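Local structure of lipid-transfer protein (Thermomonospora curvata, 6OK1) at residues 8-13 with 224-229; 148-153 with 204-209; 165-170 with 197-202. The protein is a lipid-transfer protein with a thiolase-like fold, built from paired N-terminal and C-terminal domains of the thiolase superfamily. All blocks are in the same frame, centred on the assembly; numbering follows the deposited sequence.

All three contacts belong to the N-terminal thiolase domain, and the chain between the two strands of contact 1 includes both other contacts. Contact 1 joins two strands of the central sheet; its centre lies 37 Å from that of contact 2 and 39 Å from that of contact 3, on the opposite side of the chain's centre. Contacts 2 and 3 are neighbours, with centres 13 Å apart, and meet where Pro208 O packs near Ser167 OG, 4.3 Å away. Helices 148-163 and 167-182, successive in the chain, link them further. The sodium ion, bound at Val48, Ile70 and Glu72, is about 12 Å from the side chain of Val225 in contact 1.

Contact 1 of 3, residues 8-13 with 224-229; sequences AAIAGI and LVVVST
Ile10 has CG1 anti to its carbonyl carbon (chi1 -61°), and Val226 places CG2 in the equivalent position; the two branches come together, and the side chains cross obliquely, with Ile10 CG1 4.0 Å from Val226 CG2. Farther along the same face, Ile13 CG2 touches Leu224 CD2 at 3.8 Å. Branched aliphatic residues suit this face because they present broad apolar flanks to the layer packed above it. The backbones run antiparallel and are stitched by nearly straight bonds: Ala9 and Val227 exchange a reciprocal pair, Ala9 N to Val227 O at 2.8 Å and Val227 N to Ala9 O at 3.0 Å. The ladder then slips by one residue. Ala11 N donates to Val225 O at 2.9 Å, whereas Val225 N donates to Gly12 O at 2.8 Å, so Ala11 and Gly12 both face Val225 in a classic beta bulge. Having no side chain, Gly12 lets the strands stay close here, while the small methyl of Ala11 reaches Val227 CG2 at 4.0 Å. At the far end Ser228 caps the following short helix through Arg231 N, and Thr229 OG1 bonds to Gly6 O. Strand 104-112 continues the sheet beyond 219-228, and strand 240-248 continues it beyond 8-15. Ile10, Ile13 and Leu224 rest on helix 348-359, Leu224 and Val226 also on helix 86-98, an arrangement consistent with the central helical layer of the thiolase fold; Ala9 meets Pro239, Ala11 meets Ala41 and Leu235, and Val225 meets Ala41, all in loops.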
# COMPACT_ATOMS: atom_id res chain seq x y z
N ALA A 8 13.41 18.33 6.60
CA ALA A 8 12.93 17.47 7.66
C ALA A 8 14.09 16.68 8.26
O ALA A 8 15.16 16.54 7.66
CB ALA A 8 11.88 16.47 7.13
N ALA A 9 13.84 16.14 9.45
CA ALA A 9 14.88 15.40 10.13
C ALA A 9 14.27 14.27 10.96
O ALA A 9 13.15 14.37 11.44
CB ALA A 9 15.68 16.34 11.04
N ILE A 10 15.07 13.23 11.19
CA ILE A 10 14.71 12.17 12.13
C ILE A 10 15.15 12.57 13.52
O ILE A 10 16.35 12.76 13.79
CB ILE A 10 15.31 10.81 11.73
CG1 ILE A 10 14.79 10.38 10.35
CG2 ILE A 10 14.95 9.77 12.80
CD1 ILE A 10 15.41 9.11 9.83
N ALA A 11 14.18 12.67 14.41
CA ALA A 11 14.40 13.11 15.77
C ALA A 11 14.24 12.00 16.79
O ALA A 11 14.69 12.16 17.92
CB ALA A 11 13.43 14.24 16.13
N GLY A 12 13.60 10.90 16.40
CA GLY A 12 13.36 9.80 17.31
C GLY A 12 13.48 8.47 16.61
O GLY A 12 13.06 8.33 15.45
N ILE A 13 14.05 7.50 17.33
CA ILE A 13 14.10 6.11 16.92
C ILE A 13 13.61 5.25 18.08
O ILE A 13 13.83 5.56 19.26
CB ILE A 13 15.52 5.67 16.47
CG1 ILE A 13 16.51 5.77 17.64
CG2 ILE A 13 15.96 6.53 15.28
CD1 ILE A 13 17.92 5.34 17.28
N LEU A 224 10.43 5.28 13.53
CA LEU A 224 11.25 6.47 13.28
C LEU A 224 10.32 7.68 13.29
O LEU A 224 9.28 7.63 12.63
CB LEU A 224 11.96 6.39 11.92
CG LEU A 224 12.71 5.11 11.58
CD1 LEU A 224 12.95 5.00 10.10
CD2 LEU A 224 14.05 5.04 12.31
N VAL A 225 10.71 8.76 13.98
CA VAL A 225 9.92 9.99 14.07
C VAL A 225 10.57 11.06 13.21
O VAL A 225 11.74 11.40 13.40
CB VAL A 225 9.80 10.48 15.53
CG1 VAL A 225 9.12 11.83 15.58
CG2 VAL A 225 9.01 9.48 16.34
N VAL A 226 9.79 11.63 12.29
CA VAL A 226 10.27 12.66 11.37
C VAL A 226 9.52 13.95 11.67
O VAL A 226 8.29 13.94 11.80
CB VAL A 226 10.06 12.21 9.91
CG1 VAL A 226 10.48 13.31 8.89
CG2 VAL A 226 10.85 10.92 9.62
N VAL A 227 10.26 15.05 11.79
CA VAL A 227 9.68 16.37 12.01
C VAL A 227 10.43 17.38 11.14
O VAL A 227 11.41 17.04 10.47
CB VAL A 227 9.77 16.79 13.50
CG1 VAL A 227 8.94 15.89 14.35
CG2 VAL A 227 11.21 16.76 13.96
N SER A 228 9.99 18.64 11.18
CA SER A 228 10.78 19.65 10.49
C SER A 228 12.15 19.78 11.16
O SER A 228 12.31 19.53 12.36
CB SER A 228 10.07 21.00 10.48
OG SER A 228 10.08 21.55 11.78
N THR A 229 13.14 20.20 10.38
CA THR A 229 14.45 20.42 10.96
C THR A 229 14.39 21.49 12.06
O THR A 229 15.04 21.34 13.10
CB THR A 229 15.45 20.79 9.85
OG1 THR A 229 15.62 19.64 8.98
CG2 THR A 229 16.79 21.15 10.42

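Contact 2 of 3, residues 148-153 with 204-209; sequences PAQWVA and WIVEPL
Ala149 and Ala153, one turn apart on helix 148-163, receive Val206 and Leu209 in the tight part of this contact. Val206 divides its branches between them: CG2, anti to the backbone N, reaches Ala153 CB at 3.7 Å, while CG1 lies 3.7 Å from Ala149 CB. Leu209 inserts alongside, its CD1 3.8 Å from Ala153 CB. Ile205 and Val206 both face Leu209 in a classic beta bulge, a bend that presents Val206 and Leu209 to the helix. Alanines suit the helix because their short side chains let branched residues reach its backbone. Pro208, entered through a cis peptide bond, adds CD against Ala153 CB at 3.9 Å. The looser, hydrated part lies at the amide end of Gln150. Its side chain crosses that of Val206 at about a right angle, CG touching CG2, but the amide reaches the other segment only through a water, 3.1 Å from Gln150 NE2 and 3.0 Å from Ile205 O; Gln150 OE1 accepts from Asn146 N and Thr147 N. A neighbouring chain extends the sheet by an antiparallel ladder with Val206 and Glu207. The direct contact is thus apolar and depends on close fit; the polar link runs through water.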
# COMPACT_ATOMS: atom_id res chain seq x y z
N PRO A 148 13.60 -16.08 -2.41
CA PRO A 148 14.43 -14.88 -2.61
C PRO A 148 15.89 -15.19 -2.77
O PRO A 148 16.55 -14.53 -3.57
CB PRO A 148 14.16 -14.05 -1.35
CG PRO A 148 12.77 -14.47 -0.92
CD PRO A 148 12.67 -15.93 -1.26
N ALA A 149 16.42 -16.18 -2.05
CA ALA A 149 17.82 -16.54 -2.24
C ALA A 149 18.08 -16.95 -3.67
O ALA A 149 19.11 -16.58 -4.26
CB ALA A 149 18.21 -17.67 -1.30
N GLN A 150 17.18 -17.73 -4.26
CA GLN A 150 17.38 -18.17 -5.64
C GLN A 150 17.25 -16.99 -6.59
O GLN A 150 18.00 -16.89 -7.58
CB GLN A 150 16.37 -19.24 -5.99
CG GLN A 150 16.57 -20.55 -5.19
CD GLN A 150 15.35 -21.45 -5.19
OE1 GLN A 150 14.26 -21.05 -5.63
NE2 GLN A 150 15.52 -22.67 -4.69
N TRP A 151 16.30 -16.09 -6.32
CA TRP A 151 16.14 -14.94 -7.19
C TRP A 151 17.41 -14.10 -7.21
O TRP A 151 17.82 -13.61 -8.26
CB TRP A 151 14.92 -14.10 -6.78
CG TRP A 151 13.66 -14.85 -6.86
CD1 TRP A 151 13.38 -15.86 -7.70
CD2 TRP A 151 12.50 -14.70 -6.00
NE1 TRP A 151 12.12 -16.37 -7.43
CE2 TRP A 151 11.56 -15.66 -6.41
CE3 TRP A 151 12.18 -13.83 -4.95
CZ2 TRP A 151 10.33 -15.80 -5.79
CZ3 TRP A 151 10.95 -13.96 -4.34
CH2 TRP A 151 10.04 -14.95 -4.76
N VAL A 152 18.06 -13.94 -6.04
CA VAL A 152 19.29 -13.17 -5.94
C VAL A 152 20.44 -13.94 -6.58
O VAL A 152 21.31 -13.36 -7.23
CB VAL A 152 19.60 -12.84 -4.46
CG1 VAL A 152 21.02 -12.26 -4.30
CG2 VAL A 152 18.56 -11.85 -3.89
N ALA A 153 20.44 -15.26 -6.40
CA ALA A 153 21.53 -16.08 -6.93
C ALA A 153 21.65 -15.96 -8.43
O ALA A 153 22.76 -16.00 -8.97
CB ALA A 153 21.33 -17.52 -6.52
N TRP A 204 25.85 -25.02 0.96
CA TRP A 204 25.19 -24.32 -0.13
C TRP A 204 23.70 -24.25 0.14
O TRP A 204 23.08 -25.24 0.56
CB TRP A 204 25.42 -25.03 -1.46
CG TRP A 204 26.80 -24.96 -2.00
CD1 TRP A 204 27.65 -26.00 -2.22
CD2 TRP A 204 27.50 -23.78 -2.43
NE1 TRP A 204 28.84 -25.55 -2.74
CE2 TRP A 204 28.78 -24.18 -2.87
CE3 TRP A 204 27.18 -22.43 -2.45
CZ2 TRP A 204 29.71 -23.28 -3.36
CZ3 TRP A 204 28.10 -21.53 -2.92
CH2 TRP A 204 29.36 -21.97 -3.38
N ILE A 205 23.11 -23.09 -0.13
CA ILE A 205 21.67 -22.94 -0.20
C ILE A 205 21.31 -23.02 -1.69
O ILE A 205 20.67 -23.99 -2.14
CB ILE A 205 21.23 -21.62 0.46
CG1 ILE A 205 21.58 -21.63 1.96
CG2 ILE A 205 19.74 -21.36 0.27
CD1 ILE A 205 20.94 -22.78 2.72
N VAL A 206 21.75 -22.03 -2.45
CA VAL A 206 21.59 -22.01 -3.90
C VAL A 206 22.84 -21.36 -4.47
O VAL A 206 23.13 -20.20 -4.17
CB VAL A 206 20.31 -21.26 -4.33
CG1 VAL A 206 20.14 -19.92 -3.59
CG2 VAL A 206 20.30 -21.04 -5.85
N GLU A 207 23.60 -22.13 -5.25
CA GLU A 207 24.86 -21.59 -5.74
C GLU A 207 24.56 -20.30 -6.50
O GLU A 207 23.63 -20.28 -7.32
CB GLU A 207 25.58 -22.58 -6.66
CG GLU A 207 25.96 -23.89 -5.97
CD GLU A 207 26.76 -24.82 -6.88
OE1 GLU A 207 27.69 -24.34 -7.56
OE2 GLU A 207 26.44 -26.02 -6.94
N PRO A 208 25.35 -19.24 -6.30
CA PRO A 208 26.62 -19.18 -5.54
C PRO A 208 26.51 -18.70 -4.09
O PRO A 208 27.46 -18.12 -3.57
CB PRO A 208 27.43 -18.19 -6.35
CG PRO A 208 26.39 -17.18 -6.79
CD PRO A 208 25.19 -18.03 -7.14
N LEU A 209 25.36 -18.91 -3.46
CA LEU A 209 25.11 -18.42 -2.10
C LEU A 209 25.24 -19.56 -1.09
O LEU A 209 24.52 -20.57 -1.17
CB LEU A 209 23.72 -17.79 -1.98
CG LEU A 209 23.56 -16.37 -2.51
CD1 LEU A 209 23.88 -16.26 -3.97
CD2 LEU A 209 22.15 -15.89 -2.24
O HOH W 1 17.76 -23.42 -2.69

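Contact 3 of 3, residues 165-170 with 197-202; sequences ATSEDF and EDHQNS
A polar contact between helix ends, partly buried within the N-terminal thiolase half of the chain, joins Ser167 and Glu168, in the first turn of helix 167-182, to His199 and Gln200, in the last turn of helix 196-201. Gln200 is the bridge. Bent at chi2 (-65°), it brings NE2 3.0 Å from Ser167 OG, an almost straight bond lying close to the amide plane, and the same nitrogen donates to His199 ND1 at 2.9 Å, near the plane of the imidazole. Two acceptors on that nitrogen, and a water 2.7 Å from Gln200 OE1, define which way round the amide sits. Glutamine suits the place because its amide both donates and accepts. Glu168 lays its aliphatic part crosswise over this amide, CG 3.6 Å from Gln200 CD, and its OE2 shares a second water with Glu197 OE2; the two carboxylate oxygens are 5.2 Å apart, and the water probably eases their repulsion. His199 is tied by NE2 to Asp213. Asp169 OD2 accepts from Thr166 N at 2.8 Å, and Thr166 OG1 takes a weak bond from Glu168 N; Thr166 and Asp169 form a capping box at the start of the helix that Ser167 begins.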
# COMPACT_ATOMS: atom_id res chain seq x y z
N ALA A 165 34.34 -11.93 -9.75
CA ALA A 165 34.13 -12.06 -8.33
C ALA A 165 33.89 -13.51 -7.99
O ALA A 165 33.37 -14.29 -8.81
CB ALA A 165 32.93 -11.22 -7.88
N THR A 166 34.27 -13.88 -6.77
CA THR A 166 34.19 -15.24 -6.28
C THR A 166 33.30 -15.28 -5.04
O THR A 166 32.94 -14.26 -4.47
CB THR A 166 35.57 -15.79 -5.89
OG1 THR A 166 36.03 -15.11 -4.72
CG2 THR A 166 36.58 -15.57 -7.02
N SER A 167 33.04 -16.50 -4.59
CA SER A 167 32.29 -16.66 -3.35
C SER A 167 32.99 -15.98 -2.18
O SER A 167 32.34 -15.42 -1.30
CB SER A 167 32.07 -18.13 -3.05
OG SER A 167 31.37 -18.32 -1.82
N GLU A 168 34.33 -16.01 -2.13
CA GLU A 168 35.01 -15.36 -1.02
C GLU A 168 34.78 -13.85 -1.03
O GLU A 168 34.78 -13.23 0.04
CB GLU A 168 36.52 -15.68 -1.05
CG GLU A 168 36.80 -17.09 -0.62
CD GLU A 168 38.28 -17.38 -0.45
OE1 GLU A 168 39.09 -16.70 -1.11
OE2 GLU A 168 38.62 -18.27 0.36
N ASP A 169 34.63 -13.24 -2.22
CA ASP A 169 34.32 -11.81 -2.27
C ASP A 169 32.98 -11.53 -1.60
O ASP A 169 32.85 -10.57 -0.83
CB ASP A 169 34.33 -11.32 -3.71
CG ASP A 169 35.69 -11.40 -4.33
OD1 ASP A 169 36.65 -11.00 -3.65
OD2 ASP A 169 35.80 -11.87 -5.48
N PHE A 170 31.96 -12.35 -1.88
CA PHE A 170 30.69 -12.20 -1.17
C PHE A 170 30.87 -12.48 0.33
O PHE A 170 30.25 -11.82 1.18
CB PHE A 170 29.64 -13.16 -1.76
CG PHE A 170 29.38 -12.95 -3.23
CD1 PHE A 170 29.48 -11.70 -3.82
CD2 PHE A 170 29.03 -14.03 -4.04
CE1 PHE A 170 29.21 -11.52 -5.18
CE2 PHE A 170 28.78 -13.86 -5.40
CZ PHE A 170 28.87 -12.61 -5.97
N GLU A 197 36.72 -18.49 6.43
CA GLU A 197 36.68 -19.93 6.37
C GLU A 197 35.32 -20.46 6.82
O GLU A 197 34.77 -21.40 6.21
CB GLU A 197 37.82 -20.50 7.22
CG GLU A 197 39.24 -20.20 6.65
CD GLU A 197 39.56 -18.70 6.41
OE1 GLU A 197 39.30 -17.84 7.30
OE2 GLU A 197 40.07 -18.39 5.31
N ASP A 198 34.76 -19.88 7.88
CA ASP A 198 33.42 -20.27 8.32
C ASP A 198 32.42 -20.11 7.19
O ASP A 198 31.52 -20.95 6.99
CB ASP A 198 32.94 -19.42 9.49
CG ASP A 198 33.65 -19.73 10.79
OD1 ASP A 198 34.11 -20.87 10.98
OD2 ASP A 198 33.73 -18.81 11.63
N HIS A 199 32.52 -18.99 6.48
CA HIS A 199 31.59 -18.69 5.40
C HIS A 199 31.72 -19.72 4.29
O HIS A 199 30.72 -20.27 3.81
CB HIS A 199 31.88 -17.28 4.90
CG HIS A 199 31.15 -16.92 3.65
ND1 HIS A 199 31.66 -17.21 2.40
CD2 HIS A 199 29.97 -16.31 3.45
CE1 HIS A 199 30.81 -16.78 1.48
NE2 HIS A 199 29.78 -16.23 2.09
N GLN A 200 32.95 -20.06 3.94
CA GLN A 200 33.20 -20.96 2.82
C GLN A 200 32.82 -22.39 3.15
O GLN A 200 32.43 -23.15 2.26
CB GLN A 200 34.67 -20.88 2.41
CG GLN A 200 35.04 -19.57 1.75
CD GLN A 200 34.31 -19.40 0.43
OE1 GLN A 200 34.62 -20.09 -0.55
NE2 GLN A 200 33.32 -18.49 0.41
N ASN A 201 32.91 -22.77 4.44
CA ASN A 201 32.52 -24.10 4.89
C ASN A 201 31.02 -24.25 5.07
O ASN A 201 30.54 -25.38 5.17
CB ASN A 201 33.22 -24.43 6.22
CG ASN A 201 34.71 -24.69 6.04
OD1 ASN A 201 35.14 -25.17 4.99
ND2 ASN A 201 35.51 -24.36 7.05
N SER A 202 30.26 -23.15 5.14
CA SER A 202 28.84 -23.27 5.37
C SER A 202 28.15 -23.81 4.12
O SER A 202 28.57 -23.56 3.00
CB SER A 202 28.22 -21.93 5.79
OG SER A 202 28.22 -20.94 4.77
O HOH W 2 32.71 -21.29 -1.97
O HOH W 3 38.51 -18.79 3.17